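Local structure of uncharacterized protein (Plasmodium falciparum, 1ZSO) at residues D29-I38 with D48-D56; I16-F27 with N89-N97. The protein is of unknown function but belongs to a family generally assigned zinc binding, so it may bind zinc. All blocks are in the same frame, centred on the assembly; numbering follows the deposited sequence.

Interaction 1 (D29-I38 with D48-D56)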
# COMPACT_ATOMS: atom_id res chain seq x y z
N ASP B 29 1.94 9.24 -16.62
CA ASP B 29 0.74 9.91 -16.15
C ASP B 29 0.44 9.53 -14.69
O ASP B 29 1.30 9.01 -14.00
CB ASP B 29 -0.44 9.56 -17.08
CG ASP B 29 -0.93 8.11 -16.90
OD1 ASP B 29 -2.16 7.88 -17.07
OD2 ASP B 29 -0.12 7.20 -16.58
N ASP B 30 -0.79 9.78 -14.25
CA ASP B 30 -1.21 9.49 -12.88
C ASP B 30 -1.35 8.02 -12.60
O ASP B 30 -1.27 7.61 -11.45
CB ASP B 30 -2.55 10.16 -12.59
CG ASP B 30 -2.42 11.66 -12.37
OD1 ASP B 30 -1.30 12.18 -12.50
OD2 ASP B 30 -3.45 12.31 -12.05
N GLU B 31 -1.57 7.23 -13.66
CA GLU B 31 -1.63 5.78 -13.59
C GLU B 31 -0.24 5.16 -13.34
O GLU B 31 -0.14 4.00 -12.97
CB GLU B 31 -2.24 5.19 -14.89
CG GLU B 31 -3.61 5.77 -15.33
CD GLU B 31 -4.06 5.29 -16.75
OE1 GLU B 31 -3.81 4.11 -17.11
OE2 GLU B 31 -4.70 6.09 -17.50
N TYR B 32 0.83 5.91 -13.54
CA TYR B 32 2.13 5.33 -13.49
C TYR B 32 2.33 4.55 -12.17
O TYR B 32 2.03 5.02 -11.05
CB TYR B 32 3.26 6.37 -13.70
CG TYR B 32 4.61 5.71 -13.75
CD1 TYR B 32 5.05 5.09 -14.89
CD2 TYR B 32 5.39 5.61 -12.60
CE1 TYR B 32 6.27 4.43 -14.91
CE2 TYR B 32 6.58 4.95 -12.61
CZ TYR B 32 7.04 4.37 -13.78
OH TYR B 32 8.24 3.68 -13.79
N LEU B 33 2.86 3.34 -12.33
CA LEU B 33 3.11 2.46 -11.19
C LEU B 33 4.51 2.61 -10.65
O LEU B 33 5.46 2.09 -11.26
CB LEU B 33 2.88 0.99 -11.56
CG LEU B 33 2.85 0.16 -10.29
CD1 LEU B 33 1.70 0.66 -9.44
CD2 LEU B 33 2.68 -1.31 -10.59
N TRP B 34 4.67 3.31 -9.52
CA TRP B 34 6.01 3.43 -8.88
C TRP B 34 6.33 2.15 -8.12
O TRP B 34 5.46 1.59 -7.41
CB TRP B 34 6.10 4.63 -7.94
CG TRP B 34 5.89 5.87 -8.64
CD1 TRP B 34 4.74 6.57 -8.74
CD2 TRP B 34 6.85 6.58 -9.43
NE1 TRP B 34 4.92 7.69 -9.50
CE2 TRP B 34 6.22 7.72 -9.94
CE3 TRP B 34 8.20 6.38 -9.71
CZ2 TRP B 34 6.87 8.63 -10.76
CZ3 TRP B 34 8.84 7.27 -10.53
CH2 TRP B 34 8.19 8.39 -11.03
N ILE B 35 7.56 1.67 -8.33
CA ILE B 35 8.06 0.39 -7.80
C ILE B 35 9.45 0.62 -7.19
O ILE B 35 10.36 1.25 -7.78
CB ILE B 35 8.08 -0.68 -8.88
CG1 ILE B 35 6.69 -0.76 -9.53
CG2 ILE B 35 8.45 -2.06 -8.31
CD1 ILE B 35 6.66 -1.52 -10.80
N PHE B 36 9.63 0.18 -5.97
CA PHE B 36 10.90 0.43 -5.28
C PHE B 36 11.20 -0.74 -4.42
O PHE B 36 10.29 -1.45 -3.96
CB PHE B 36 10.80 1.66 -4.38
CG PHE B 36 10.75 2.97 -5.14
CD1 PHE B 36 11.90 3.51 -5.65
CD2 PHE B 36 9.56 3.64 -5.32
CE1 PHE B 36 11.87 4.71 -6.38
CE2 PHE B 36 9.51 4.83 -6.03
CZ PHE B 36 10.67 5.37 -6.55
N ASN B 37 12.50 -0.94 -4.20
CA ASN B 37 12.93 -1.58 -3.01
C ASN B 37 13.27 -0.52 -1.96
O ASN B 37 14.00 0.44 -2.22
CB ASN B 37 14.16 -2.43 -3.23
CG ASN B 37 13.95 -3.60 -4.17
OD1 ASN B 37 12.85 -4.10 -4.39
ND2 ASN B 37 15.07 -4.08 -4.69
N ILE B 38 12.75 -0.72 -0.76
CA ILE B 38 12.97 0.19 0.36
C ILE B 38 13.62 -0.46 1.58
O ILE B 38 13.71 -1.69 1.71
CB ILE B 38 11.66 0.83 0.79
CG1 ILE B 38 10.73 -0.25 1.35
CG2 ILE B 38 11.04 1.59 -0.44
CD1 ILE B 38 9.57 0.28 2.22
N ASP B 48 10.90 -5.38 -0.54
CA ASP B 48 11.11 -5.34 -1.99
C ASP B 48 9.81 -5.10 -2.73
O ASP B 48 8.76 -5.58 -2.31
CB ASP B 48 11.66 -6.66 -2.52
CG ASP B 48 13.09 -6.92 -2.10
OD1 ASP B 48 13.68 -6.02 -1.46
OD2 ASP B 48 13.60 -8.04 -2.40
N ASN B 49 9.91 -4.39 -3.84
CA ASN B 49 8.81 -4.32 -4.81
C ASN B 49 7.55 -3.75 -4.18
O ASN B 49 6.48 -4.36 -4.27
CB ASN B 49 8.52 -5.73 -5.33
CG ASN B 49 7.52 -5.73 -6.53
OD1 ASN B 49 7.66 -4.96 -7.49
ND2 ASN B 49 6.52 -6.62 -6.46
N ILE B 50 7.68 -2.62 -3.50
CA ILE B 50 6.50 -1.95 -3.08
C ILE B 50 6.01 -1.27 -4.31
O ILE B 50 6.80 -0.93 -5.22
CB ILE B 50 6.73 -0.91 -1.97
CG1 ILE B 50 7.63 0.24 -2.45
CG2 ILE B 50 7.29 -1.58 -0.76
CD1 ILE B 50 7.44 1.44 -1.68
N GLN B 51 4.70 -1.07 -4.34
CA GLN B 51 4.05 -0.48 -5.51
C GLN B 51 3.07 0.63 -5.09
O GLN B 51 2.26 0.50 -4.15
CB GLN B 51 3.33 -1.55 -6.35
CG GLN B 51 4.10 -2.81 -6.66
CD GLN B 51 3.24 -3.85 -7.35
OE1 GLN B 51 2.04 -3.83 -7.21
NE2 GLN B 51 3.85 -4.74 -8.11
N PHE B 52 3.09 1.72 -5.81
CA PHE B 52 2.09 2.76 -5.50
C PHE B 52 1.96 3.71 -6.64
O PHE B 52 2.84 3.77 -7.48
CB PHE B 52 2.43 3.52 -4.19
CG PHE B 52 3.64 4.41 -4.29
CD1 PHE B 52 3.51 5.72 -4.70
CD2 PHE B 52 4.88 3.93 -3.94
CE1 PHE B 52 4.58 6.52 -4.81
CE2 PHE B 52 5.98 4.71 -4.06
CZ PHE B 52 5.84 6.01 -4.47
N ARG B 53 0.86 4.46 -6.66
CA ARG B 53 0.62 5.59 -7.59
C ARG B 53 0.52 6.92 -6.87
O ARG B 53 0.08 6.97 -5.73
CB ARG B 53 -0.69 5.39 -8.34
CG ARG B 53 -0.64 4.25 -9.36
CD ARG B 53 -1.90 3.41 -9.26
NE ARG B 53 -2.08 2.94 -7.88
CZ ARG B 53 -1.55 1.82 -7.38
NH1 ARG B 53 -0.84 1.01 -8.17
NH2 ARG B 53 -1.74 1.50 -6.10
N LYS B 54 0.86 8.01 -7.57
CA LYS B 54 0.88 9.35 -6.96
C LYS B 54 -0.54 9.82 -6.55
O LYS B 54 -0.71 10.83 -5.92
CB LYS B 54 1.52 10.37 -7.94
CG LYS B 54 0.51 10.95 -8.95
CD LYS B 54 1.14 11.30 -10.26
CE LYS B 54 1.55 12.73 -10.34
NZ LYS B 54 2.42 12.95 -11.58
N THR B 55 -1.57 9.07 -6.97
CA THR B 55 -2.95 9.44 -6.70
C THR B 55 -3.48 8.70 -5.49
O THR B 55 -4.57 9.03 -5.02
CB THR B 55 -3.88 9.07 -7.89
OG1 THR B 55 -3.67 7.72 -8.20
CG2 THR B 55 -3.57 9.92 -9.16
N ASP B 56 -2.72 7.72 -5.00
CA ASP B 56 -3.15 6.91 -3.85
C ASP B 56 -3.28 7.80 -2.62
O ASP B 56 -2.43 8.66 -2.38
CB ASP B 56 -2.19 5.74 -3.58
CG ASP B 56 -2.16 4.72 -4.71
OD1 ASP B 56 -3.00 4.84 -5.61
OD2 ASP B 56 -1.31 3.79 -4.68
O HOH W 1 3.22 10.49 -12.41
O HOH W 2 14.95 -3.38 -0.24
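With CG set between the backbone N and the carbonyl carbon (chi1 70°), the Phe52 ring swings over to Trp34. The two residues form a hydrogen-bonded pair of an antiparallel beta hairpin, strands 34-40 and 46-52. Trp34 CB sits over the Phe52 face, 3.9 Å from the ring centroid, in a CH-pi contact; the indole is slid off the phenyl, its five-membered ring tilted 27° from it. Phe52 CE2 also meets Phe36 CD2, at the edge of the Phe36 ring, and Phe107 stands edge-to-face to both Trp34 and Phe36. Ile50 and Ile38 continue this apolar side, touching through Ile50 CD1 and Ile38 CG2, with Phe69 against both.

Backbone bonds run both ways between Trp34 and Phe52 and between Phe36 and Ile50. Asn49 and Ile50 both face Phe36, a G1 beta bulge with Asn49 in the left-handed conformation. Asn37 OD1 accepts Asn49 N, in the carbonyl plane at 3.0 Å, while Asp116 binds ND2. On the other face Gln51 NE2 reaches Lys72 O of the second subunit.

In the type I turn Arg53 to Asp56, Asp56 holds Arg53 at three points: OD2 takes the backbone N from above the carboxylate plane, OD1 takes NE with its syn lone pair, and NH2 completes the salt bridge to OD2, weak as a hydrogen bond. Lys54 NZ makes a long salt bridge to Asp30 OD1 (3.9 Å) and donates to a water that in turn donates to Asp29 O.

Interaction 2 (I16-F27 with N89-N97)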
# COMPACT_ATOMS: atom_id res chain seq x y z
N ILE B 16 16.95 10.14 -14.25
CA ILE B 16 17.14 9.26 -15.37
C ILE B 16 17.98 9.88 -16.50
O ILE B 16 18.14 11.11 -16.60
CB ILE B 16 15.79 8.76 -15.95
CG1 ILE B 16 15.13 9.81 -16.83
CG2 ILE B 16 14.83 8.34 -14.84
CD1 ILE B 16 13.87 9.27 -17.50
N LYS B 17 18.45 8.98 -17.35
CA LYS B 17 19.27 9.27 -18.53
C LYS B 17 18.95 8.19 -19.58
O LYS B 17 18.86 7.02 -19.27
CB LYS B 17 20.74 9.22 -18.12
CG LYS B 17 21.74 9.45 -19.23
CD LYS B 17 23.13 9.44 -18.61
CE LYS B 17 24.21 9.15 -19.61
NZ LYS B 17 25.58 9.34 -18.94
N ALA B 18 18.76 8.59 -20.82
CA ALA B 18 18.53 7.61 -21.87
C ALA B 18 18.88 8.27 -23.17
O ALA B 18 18.85 9.51 -23.29
CB ALA B 18 17.06 7.13 -21.89
N GLU B 19 19.26 7.42 -24.12
CA GLU B 19 19.64 7.82 -25.46
C GLU B 19 18.38 7.74 -26.37
O GLU B 19 17.68 6.71 -26.40
CB GLU B 19 20.81 6.92 -25.91
CG GLU B 19 21.04 6.78 -27.40
CD GLU B 19 22.34 6.02 -27.71
OE1 GLU B 19 22.90 5.38 -26.79
OE2 GLU B 19 22.81 6.06 -28.88
N LEU B 20 18.11 8.84 -27.06
CA LEU B 20 16.84 9.05 -27.74
C LEU B 20 16.99 9.04 -29.24
O LEU B 20 17.88 9.67 -29.80
CB LEU B 20 16.21 10.37 -27.34
CG LEU B 20 15.95 10.59 -25.86
CD1 LEU B 20 15.31 11.94 -25.63
CD2 LEU B 20 15.12 9.44 -25.27
N GLU B 21 16.09 8.29 -29.86
CA GLU B 21 15.99 8.23 -31.31
C GLU B 21 14.56 8.65 -31.69
O GLU B 21 13.59 7.93 -31.43
CB GLU B 21 16.36 6.83 -31.81
CG GLU B 21 15.99 6.55 -33.27
CD GLU B 21 17.00 7.06 -34.30
OE1 GLU B 21 17.95 7.81 -33.94
OE2 GLU B 21 16.82 6.68 -35.50
N ASN B 22 14.44 9.83 -32.27
CA ASN B 22 13.19 10.23 -32.88
C ASN B 22 12.05 10.33 -31.85
O ASN B 22 10.86 10.19 -32.16
CB ASN B 22 12.88 9.31 -34.07
CG ASN B 22 13.70 9.66 -35.30
OD1 ASN B 22 14.28 10.72 -35.36
ND2 ASN B 22 13.74 8.80 -36.27
N VAL B 23 12.45 10.63 -30.62
CA VAL B 23 11.54 10.84 -29.49
C VAL B 23 11.47 12.31 -29.09
O VAL B 23 12.48 12.98 -28.97
CB VAL B 23 12.02 10.05 -28.25
CG1 VAL B 23 11.23 10.42 -27.01
CG2 VAL B 23 11.94 8.55 -28.50
N LYS B 24 10.28 12.83 -28.86
CA LYS B 24 10.16 14.22 -28.47
C LYS B 24 10.12 14.29 -26.93
O LYS B 24 10.75 15.15 -26.31
CB LYS B 24 8.95 14.88 -29.15
CG LYS B 24 8.61 16.26 -28.60
CD LYS B 24 8.16 17.21 -29.70
CE LYS B 24 8.37 18.66 -29.23
NZ LYS B 24 8.53 19.68 -30.35
N ARG B 25 9.43 13.34 -26.33
CA ARG B 25 9.41 13.24 -24.88
C ARG B 25 8.99 11.85 -24.46
O ARG B 25 8.20 11.18 -25.15
CB ARG B 25 8.48 14.29 -24.23
CG ARG B 25 7.07 14.29 -24.82
CD ARG B 25 6.02 14.90 -23.89
NE ARG B 25 4.75 15.08 -24.61
CZ ARG B 25 3.53 15.13 -24.07
NH1 ARG B 25 3.33 15.02 -22.76
NH2 ARG B 25 2.49 15.29 -24.88
N LEU B 26 9.56 11.44 -23.34
CA LEU B 26 9.19 10.27 -22.60
C LEU B 26 8.56 10.83 -21.34
O LEU B 26 9.05 11.83 -20.80
CB LEU B 26 10.45 9.47 -22.27
CG LEU B 26 10.43 8.34 -21.26
CD1 LEU B 26 9.62 7.06 -21.67
CD2 LEU B 26 11.86 8.01 -20.98
N PHE B 27 7.45 10.24 -20.90
CA PHE B 27 6.79 10.73 -19.71
C PHE B 27 5.85 9.70 -19.18
O PHE B 27 5.65 8.67 -19.82
CB PHE B 27 6.05 12.06 -19.96
CG PHE B 27 4.91 11.99 -20.96
CD1 PHE B 27 5.15 11.77 -22.31
CD2 PHE B 27 3.60 12.22 -20.55
CE1 PHE B 27 4.12 11.72 -23.22
CE2 PHE B 27 2.55 12.16 -21.44
CZ PHE B 27 2.81 11.92 -22.78
N ASN B 89 6.69 20.24 -14.73
CA ASN B 89 7.37 19.30 -15.64
C ASN B 89 8.14 18.19 -14.91
O ASN B 89 9.22 17.78 -15.34
CB ASN B 89 8.31 20.04 -16.58
CG ASN B 89 7.73 21.36 -17.05
OD1 ASN B 89 6.81 21.41 -17.88
ND2 ASN B 89 8.30 22.44 -16.55
N SER B 90 7.57 17.69 -13.83
CA SER B 90 8.00 16.44 -13.26
C SER B 90 7.70 15.36 -14.30
O SER B 90 6.85 15.53 -15.18
CB SER B 90 7.23 16.20 -11.95
OG SER B 90 7.72 15.08 -11.19
N CYS B 91 8.42 14.26 -14.22
CA CYS B 91 8.10 13.06 -14.95
C CYS B 91 8.10 13.22 -16.45
O CYS B 91 7.29 12.60 -17.12
CB CYS B 91 6.72 12.53 -14.53
SG CYS B 91 6.66 11.96 -12.85
N SER B 92 9.02 14.04 -16.97
CA SER B 92 9.18 14.25 -18.40
C SER B 92 10.69 14.28 -18.73
O SER B 92 11.48 14.82 -17.99
CB SER B 92 8.51 15.58 -18.81
OG SER B 92 8.29 15.64 -20.22
N TYR B 93 11.07 13.66 -19.85
CA TYR B 93 12.43 13.70 -20.37
C TYR B 93 12.31 13.97 -21.86
O TYR B 93 11.58 13.31 -22.59
CB TYR B 93 13.09 12.35 -20.09
CG TYR B 93 14.60 12.24 -20.31
CD1 TYR B 93 15.50 12.69 -19.38
CD2 TYR B 93 15.11 11.58 -21.45
CE1 TYR B 93 16.85 12.53 -19.57
CE2 TYR B 93 16.47 11.43 -21.66
CZ TYR B 93 17.34 11.91 -20.73
OH TYR B 93 18.71 11.75 -20.92
N GLU B 94 13.02 14.97 -22.33
CA GLU B 94 12.70 15.54 -23.62
C GLU B 94 13.91 15.44 -24.54
O GLU B 94 15.01 15.15 -24.10
CB GLU B 94 12.21 16.98 -23.42
CG GLU B 94 10.92 17.04 -22.56
CD GLU B 94 10.77 18.32 -21.75
OE1 GLU B 94 11.24 19.39 -22.23
OE2 GLU B 94 10.16 18.26 -20.63
N GLU B 95 13.67 15.63 -25.83
CA GLU B 95 14.72 15.54 -26.84
C GLU B 95 15.99 16.28 -26.40
O GLU B 95 17.12 15.75 -26.50
CB GLU B 95 14.19 16.13 -28.15
CG GLU B 95 15.08 15.99 -29.37
CD GLU B 95 14.35 16.44 -30.65
OE1 GLU B 95 13.15 16.83 -30.54
OE2 GLU B 95 14.95 16.40 -31.76
N VAL B 96 15.80 17.49 -25.91
CA VAL B 96 16.92 18.33 -25.54
C VAL B 96 17.79 17.71 -24.44
O VAL B 96 18.98 18.04 -24.32
CB VAL B 96 16.42 19.74 -25.13
CG1 VAL B 96 15.75 19.75 -23.75
CG2 VAL B 96 17.58 20.74 -25.18
N ASN B 97 17.22 16.80 -23.64
CA ASN B 97 17.97 16.14 -22.56
C ASN B 97 18.64 14.86 -23.03
O ASN B 97 19.15 14.07 -22.22
CB ASN B 97 17.05 15.78 -21.37
CG ASN B 97 16.09 16.90 -21.00
OD1 ASN B 97 14.86 16.69 -20.93
ND2 ASN B 97 16.65 18.10 -20.77
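The phenol oxygen of Tyr93 is gripped by the backbone at two points: Ala18 N donates to OH over 3.2 Å in a nearly straight bond (164°), and Glu100 O is its other hydrogen-bond partner. Tyr93 reaches that site from an antiparallel pairing of strands 92-94 and 23-27, with CG anti to the backbone N (chi1 -169°), which carries the ring across to strand 9-21. It bridges two sheets in this way. Ile16 CG1 packs on Tyr93 CD1 at 3.9 Å, Ala18 CB and Leu20 CD1 approach around CE2, and Asn97 CB covers one face of the ring toward its rim.

Within the pairing, Leu26 and Tyr93 exchange two backbone N-H to O bonds of 2.9 Å each. Flanking them are the non-hydrogen-bonded pairs Arg25-Glu94 and Phe27-Ser92. Arg25 CB meets Glu94 CG, while the rest of the arginine chain runs extended to Glu126, which it engages in a salt bridge; its NH1 lies over the rim of the Phe27 face. Past the strand end Glu95 N donates to Lys24 O from above the carbonyl plane. The short 3-10 segment 95-97 turns back there: Asn97 OD1 accepts Glu94 N at 2.9 Å, Asn97 N donates back to Glu94 O, and OD1 also accepts from Arg102.

Strand 92-94 is an outermost strand of the sheet 92-94, 23-27, 123-127, 132-136. Leu26 packs on Phe123 and Val125 of strand 123-127, while strand 9-21, beneath Tyr93, is flanked by strands 102-110 and 152-163.

How the interactions relate
Interaction 1 is nested along the chain inside the loop closed by interaction 2, and strands 23-27 and 34-40 follow each other. Their centres lie about 20 Å apart, yet they touch where Trp34 CZ2 packs on Cys91 SG at 3.9 Å. Both are partly buried antiparallel pairings, but in different sheets: the centre of interaction 1 lies about 7 Å from the chain centre and that of interaction 2 about 14 Å. The hairpin brings together clustered aromatic and aliphatic side chains, and its opposite face meets the second subunit. In 16-27 with 89-97 a single tyrosine has the largest share of the buried surface, linking two sheets, and no other chain of the assembly touches either segment.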